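Local structure of choline binding protein PCPA (Streptococcus pneumoniae, 4CP6) at residues 323-328 / 346-351; 342-347 / 366-371. The protein is a pneumococcal choline-binding protein and vaccine antigen whose leucine-rich repeat region probably serves as a binding surface for other molecules. One frame throughout, in Å; residues are numbered along the deposited sequence.

Contact 1 of 2, residues 323-328 / 346-351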
loop_
_atom_site.group_PDB
_atom_site.type_symbol
_atom_site.label_atom_id
_atom_site.label_comp_id
_atom_site.label_asym_id
_atom_site.label_seq_id
_atom_site.Cartn_x
_atom_site.Cartn_y
_atom_site.Cartn_z
ATOM N N PRO A 323 -3.984 22.691 -13.974
ATOM C CA PRO A 323 -3.230 23.944 -14.074
ATOM C C PRO A 323 -2.457 24.082 -15.351
ATOM O O PRO A 323 -2.331 23.143 -16.154
ATOM C CB PRO A 323 -2.366 23.966 -12.805
ATOM C CG PRO A 323 -2.221 22.523 -12.432
ATOM C CD PRO A 323 -3.501 21.833 -12.877
ATOM N N ASP A 324 -1.975 25.302 -15.576
ATOM C CA ASP A 324 -1.490 25.682 -16.885
ATOM C C ASP A 324 -0.255 24.999 -17.410
ATOM O O ASP A 324 -0.032 25.022 -18.621
ATOM C CB ASP A 324 -1.263 27.209 -16.933
ATOM C CG ASP A 324 -2.534 28.035 -16.733
ATOM O OD1 ASP A 324 -3.635 27.549 -17.090
ATOM O OD2 ASP A 324 -2.433 29.173 -16.199
ATOM N N ASN A 325 0.553 24.402 -16.518
ATOM C CA ASN A 325 1.874 23.913 -16.870
ATOM C C ASN A 325 2.097 22.404 -16.680
ATOM O O ASN A 325 3.249 21.966 -16.641
ATOM C CB ASN A 325 2.908 24.715 -16.034
ATOM C CG ASN A 325 2.634 26.210 -15.993
ATOM O OD1 ASN A 325 2.637 26.862 -17.042
ATOM N ND2 ASN A 325 2.308 26.779 -14.801
ATOM N N VAL A 326 1.014 21.605 -16.536
ATOM C CA VAL A 326 1.214 20.174 -16.374
ATOM C C VAL A 326 1.892 19.650 -17.642
ATOM O O VAL A 326 1.457 19.966 -18.777
ATOM C CB VAL A 326 -0.112 19.432 -16.139
ATOM C CG1 VAL A 326 0.158 17.972 -15.826
ATOM C CG2 VAL A 326 -0.912 20.057 -14.997
ATOM N N LYS A 327 2.963 18.866 -17.463
ATOM C CA LYS A 327 3.748 18.321 -18.560
ATOM C C LYS A 327 3.494 16.843 -18.778
ATOM O O LYS A 327 3.623 16.359 -19.904
ATOM C CB LYS A 327 5.244 18.515 -18.266
ATOM C CG LYS A 327 5.686 19.987 -18.121
ATOM C CD LYS A 327 7.209 20.110 -18.105
ATOM C CE LYS A 327 7.732 20.816 -16.875
ATOM N NZ LYS A 327 9.221 20.879 -16.854
ATOM N N ASN A 328 3.209 16.101 -17.695
ATOM C CA ASN A 328 3.130 14.651 -17.783
ATOM C C ASN A 328 1.862 14.143 -17.170
ATOM O O ASN A 328 1.606 14.383 -15.989
ATOM C CB ASN A 328 4.326 14.021 -17.024
ATOM C CG ASN A 328 5.656 14.658 -17.323
ATOM O OD1 ASN A 328 6.119 14.656 -18.474
ATOM N ND2 ASN A 328 6.265 15.285 -16.320
ATOM N N GLY A 346 -5.649 23.534 -18.601
ATOM C CA GLY A 346 -4.825 24.739 -18.556
ATOM C C GLY A 346 -4.129 25.158 -19.833
ATOM O O GLY A 346 -4.005 24.398 -20.794
ATOM N N ASN A 347 -3.644 26.426 -19.827
ATOM C CA ASN A 347 -3.125 27.130 -21.007
ATOM C C ASN A 347 -2.052 26.444 -21.819
ATOM O O ASN A 347 -2.101 26.510 -23.049
ATOM C CB ASN A 347 -2.603 28.542 -20.638
ATOM C CG ASN A 347 -3.674 29.507 -20.141
ATOM O OD1 ASN A 347 -4.875 29.272 -20.242
ATOM N ND2 ASN A 347 -3.267 30.619 -19.565
ATOM N N ASN A 348 -1.050 25.843 -21.169
ATOM C CA ASN A 348 0.065 25.322 -21.931
ATOM C C ASN A 348 0.016 23.811 -22.127
ATOM O O ASN A 348 1.026 23.217 -22.485
ATOM C CB ASN A 348 1.404 25.805 -21.327
ATOM C CG ASN A 348 1.372 27.304 -21.096
ATOM O OD1 ASN A 348 0.995 28.083 -21.992
ATOM N ND2 ASN A 348 1.571 27.718 -19.849
ATOM N N ILE A 349 -1.186 23.201 -21.978
ATOM C CA ILE A 349 -1.358 21.771 -22.232
ATOM C C ILE A 349 -1.843 21.701 -23.666
ATOM O O ILE A 349 -2.994 22.075 -23.949
ATOM C CB ILE A 349 -2.346 21.151 -21.204
ATOM C CG1 ILE A 349 -1.782 21.305 -19.768
ATOM C CG2 ILE A 349 -2.545 19.671 -21.555
ATOM C CD1 ILE A 349 -2.803 21.075 -18.710
ATOM N N ASN A 350 -0.953 21.267 -24.567
ATOM C CA ASN A 350 -1.246 21.260 -26.007
ATOM C C ASN A 350 -1.290 19.868 -26.610
ATOM O O ASN A 350 -1.467 19.741 -27.815
ATOM C CB ASN A 350 -0.235 22.137 -26.772
ATOM C CG ASN A 350 1.207 21.729 -26.574
ATOM O OD1 ASN A 350 1.572 20.561 -26.654
ATOM N ND2 ASN A 350 2.069 22.690 -26.312
ATOM N N SER A 351 -1.108 18.820 -25.797
ATOM C CA SER A 351 -1.130 17.453 -26.282
ATOM C C SER A 351 -1.864 16.636 -25.235
ATOM O O SER A 351 -1.497 16.674 -24.056
ATOM C CB SER A 351 0.293 16.949 -26.479
ATOM O OG SER A 351 0.295 15.588 -26.870
HETATM O O HOH W 1 -0.421 30.774 -18.574
HETATM O O HOH W 2 3.874 25.885 -19.040
HETATM O O HOH W 3 2.285 22.140 -20.233
#
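D324 grips the turn 346-349 twice. With CG anti to the carbonyl carbon, beside the backbone N (chi1 -63°), D324 presents carboxylate OD1 to N347 N at 3.0 Å, an almost straight bond (169°) that arrives from above the carboxylate plane, while D324 O accepts N348 N at 2.9 Å in the carbonyl plane, on a lone pair. The carboxylate of D324 and the amide of N347 lie side by side, pointing the same way, their nearly parallel planes (8° apart) stacked. One residue on, N348 ND2 donates one hydrogen to N325 OD1 at 3.1 Å, tilted from the carbonyl plane of N325 while OD1 lies in the amide plane of N348; N325 ND2 bonds to N301 O. Alongside these polar pairs I349 CD1 reaches V326 CB (4.1 Å) and lies 3.3 Å from P323 O. Glycine suits position 346, where a CB would run into P323 O and D324 CA.

Two type I turns, P323 to V326 and G346 to I349, position all of this, each following a strand of the leucine-rich repeat solenoid. Water 3 joins V326 O to N348 O. Aspartate at 324 thus supplies two acceptors, one side-chain and one backbone, to successive N-H groups of the next turn.

Contact 2 of 2, residues 342-347 / 366-371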
loop_
_atom_site.group_PDB
_atom_site.type_symbol
_atom_site.label_atom_id
_atom_site.label_comp_id
_atom_site.label_asym_id
_atom_site.label_seq_id
_atom_site.Cartn_x
_atom_site.Cartn_y
_atom_site.Cartn_z
ATOM N N SER A 342 -17.557 19.687 -14.497
ATOM C CA SER A 342 -16.746 20.462 -15.394
ATOM C C SER A 342 -15.285 20.092 -15.272
ATOM O O SER A 342 -14.812 19.840 -14.157
ATOM C CB SER A 342 -16.903 21.943 -15.035
ATOM O OG SER A 342 -16.205 22.795 -15.925
ATOM N N LEU A 343 -14.571 20.147 -16.398
ATOM C CA LEU A 343 -13.125 19.956 -16.449
ATOM C C LEU A 343 -12.523 21.124 -17.223
ATOM O O LEU A 343 -13.021 21.454 -18.316
ATOM C CB LEU A 343 -12.773 18.605 -17.126
ATOM C CG LEU A 343 -11.298 18.442 -17.471
ATOM C CD1 LEU A 343 -10.481 18.214 -16.188
ATOM C CD2 LEU A 343 -11.085 17.262 -18.428
ATOM N N THR A 344 -11.461 21.751 -16.691
ATOM C CA THR A 344 -10.735 22.783 -17.412
ATOM C C THR A 344 -9.313 22.309 -17.631
ATOM O O THR A 344 -8.703 21.771 -16.699
ATOM C CB THR A 344 -10.763 24.136 -16.679
ATOM O OG1 THR A 344 -12.127 24.570 -16.628
ATOM C CG2 THR A 344 -9.894 25.191 -17.367
ATOM N N ILE A 345 -8.808 22.475 -18.850
ATOM C CA ILE A 345 -7.466 22.056 -19.210
ATOM C C ILE A 345 -6.680 23.344 -19.430
ATOM O O ILE A 345 -6.982 24.113 -20.351
ATOM C CB ILE A 345 -7.483 21.147 -20.463
ATOM C CG1 ILE A 345 -8.522 20.011 -20.308
ATOM C CG2 ILE A 345 -6.088 20.595 -20.746
ATOM C CD1 ILE A 345 -8.630 19.046 -21.504
ATOM N N GLY A 346 -5.649 23.534 -18.601
ATOM C CA GLY A 346 -4.825 24.739 -18.556
ATOM C C GLY A 346 -4.129 25.158 -19.833
ATOM O O GLY A 346 -4.005 24.398 -20.794
ATOM N N ASN A 347 -3.644 26.426 -19.827
ATOM C CA ASN A 347 -3.125 27.130 -21.007
ATOM C C ASN A 347 -2.052 26.444 -21.819
ATOM O O ASN A 347 -2.101 26.510 -23.049
ATOM C CB ASN A 347 -2.603 28.542 -20.638
ATOM C CG ASN A 347 -3.674 29.507 -20.141
ATOM O OD1 ASN A 347 -4.875 29.272 -20.242
ATOM N ND2 ASN A 347 -3.267 30.619 -19.565
ATOM N N GLU A 366 -19.320 19.856 -19.241
ATOM C CA GLU A 366 -18.463 20.684 -20.070
ATOM C C GLU A 366 -16.976 20.454 -19.855
ATOM O O GLU A 366 -16.567 20.155 -18.732
ATOM C CB GLU A 366 -18.769 22.183 -19.788
ATOM C CG GLU A 366 -18.671 22.569 -18.324
ATOM C CD GLU A 366 -19.088 23.978 -17.937
ATOM O OE1 GLU A 366 -19.395 24.789 -18.840
ATOM O OE2 GLU A 366 -19.053 24.286 -16.723
ATOM N N ILE A 367 -16.200 20.600 -20.930
ATOM C CA ILE A 367 -14.737 20.548 -20.931
ATOM C C ILE A 367 -14.261 21.832 -21.592
ATOM O O ILE A 367 -14.619 22.112 -22.748
ATOM C CB ILE A 367 -14.185 19.292 -21.649
ATOM C CG1 ILE A 367 -14.636 17.990 -20.963
ATOM C CG2 ILE A 367 -12.657 19.354 -21.734
ATOM C CD1 ILE A 367 -14.337 16.719 -21.780
ATOM N N HIS A 368 -13.443 22.607 -20.869
ATOM C CA HIS A 368 -12.882 23.853 -21.380
ATOM C C HIS A 368 -11.413 23.637 -21.689
ATOM O O HIS A 368 -10.632 23.345 -20.759
ATOM C CB HIS A 368 -13.062 24.990 -20.365
ATOM C CG HIS A 368 -14.488 25.281 -20.030
ATOM N ND1 HIS A 368 -15.143 26.363 -20.596
ATOM C CD2 HIS A 368 -15.326 24.660 -19.170
ATOM C CE1 HIS A 368 -16.371 26.335 -20.110
ATOM N NE2 HIS A 368 -16.535 25.331 -19.243
ATOM N N ILE A 369 -11.012 23.768 -22.952
ATOM C CA ILE A 369 -9.633 23.601 -23.395
ATOM C C ILE A 369 -9.078 24.994 -23.587
ATOM O O ILE A 369 -9.520 25.706 -24.495
ATOM C CB ILE A 369 -9.544 22.754 -24.667
ATOM C CG1 ILE A 369 -10.263 21.382 -24.439
ATOM C CG2 ILE A 369 -8.080 22.609 -25.120
ATOM C CD1 ILE A 369 -10.078 20.334 -25.550
ATOM N N LYS A 370 -8.114 25.400 -22.748
ATOM C CA LYS A 370 -7.610 26.780 -22.815
ATOM C C LYS A 370 -6.466 27.005 -23.776
ATOM O O LYS A 370 -6.179 28.163 -24.092
ATOM C CB LYS A 370 -7.210 27.233 -21.401
ATOM C CG LYS A 370 -8.387 27.303 -20.441
ATOM C CD LYS A 370 -7.989 27.827 -19.072
ATOM C CE LYS A 370 -7.915 29.326 -18.954
ATOM N NZ LYS A 370 -7.222 29.721 -17.696
ATOM N N ASN A 371 -5.816 25.953 -24.255
ATOM C CA ASN A 371 -4.663 26.062 -25.141
ATOM C C ASN A 371 -4.997 26.703 -26.490
ATOM O O ASN A 371 -6.140 26.594 -26.956
ATOM C CB ASN A 371 -3.991 24.715 -25.312
ATOM C CG ASN A 371 -2.739 24.770 -26.166
ATOM O OD1 ASN A 371 -2.744 24.377 -27.339
ATOM N ND2 ASN A 371 -1.646 25.326 -25.622
HETATM O O HOH W 4 -16.889 25.522 -15.599
HETATM O O HOH W 5 -5.578 23.243 -22.922
#
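E366 packs against S342 at the start of two neighbouring parallel strands, 342-345 and 366-369, in the leucine-rich repeat solenoid, where each coil adds one strand to this parallel sheet. The CG of E366 sits between backbone N and carbonyl carbon (chi1 54°), and from there the extended chain brings its carboxylate alongside S342, with water 4 linking S342 OG to E366 OE2. E366 O accepts L343 N, the first of the interstrand bonds.

I367 turns to the other face, the one carrying L343 and I345. I367 CG2 meets I345 CD1 at 4.0 Å and L343 CD2 at 4.2 Å; beta-branched isoleucines and leucine suit this buried face, which L357 also covers.

H368 returns to the face of S342 and T344. It turns both backbone groups to strand 342-345: H368 N bonds to L343 O and H368 O accepts I345 N, each at 2.8 Å. The imidazole has S342 OG at its edge, gives a weak NE2 bond to E366 OE1, and stacks on Y392 of the next strand.

I369 lies side by side with I345, CG1 to CD1, and continues inward onto F376 and F391.

K370 N closes the strand pairing on I345 O. The aliphatic chain passes T344 CG2 (K370 CD, 3.7 Å) and bends, leaving K370 CE 3.3 Å from N347 OD1.

N371 extends the pairing by side chain: with CG anti to the backbone N (chi1 -177°), N371 ND2 reaches N347 O at 2.9 Å, which lies close to the amide plane of N371.

In the fold
Contacts 1 and 2 occupy adjoining steps of one solenoid, their centres about 10 Å apart, and they share G346 and N347 where strand 342-345 runs into its turn. Contact 2 joins strand to strand and runs on into the following loops: regular backbone bonds, a buried aliphatic face and a more polar opposite face. Contact 1 joins the turns that follow the strands, and there aspartate and asparagine side chains replace the sheet pattern; its one apolar touch is small. Both have bridging waters and are partly buried, but contact 2 buries nearly twice the surface (579 against 313 Å²). N347 connects them, its N held by contact 1 and its O by contact 2, so three successive coils are tied through one residue.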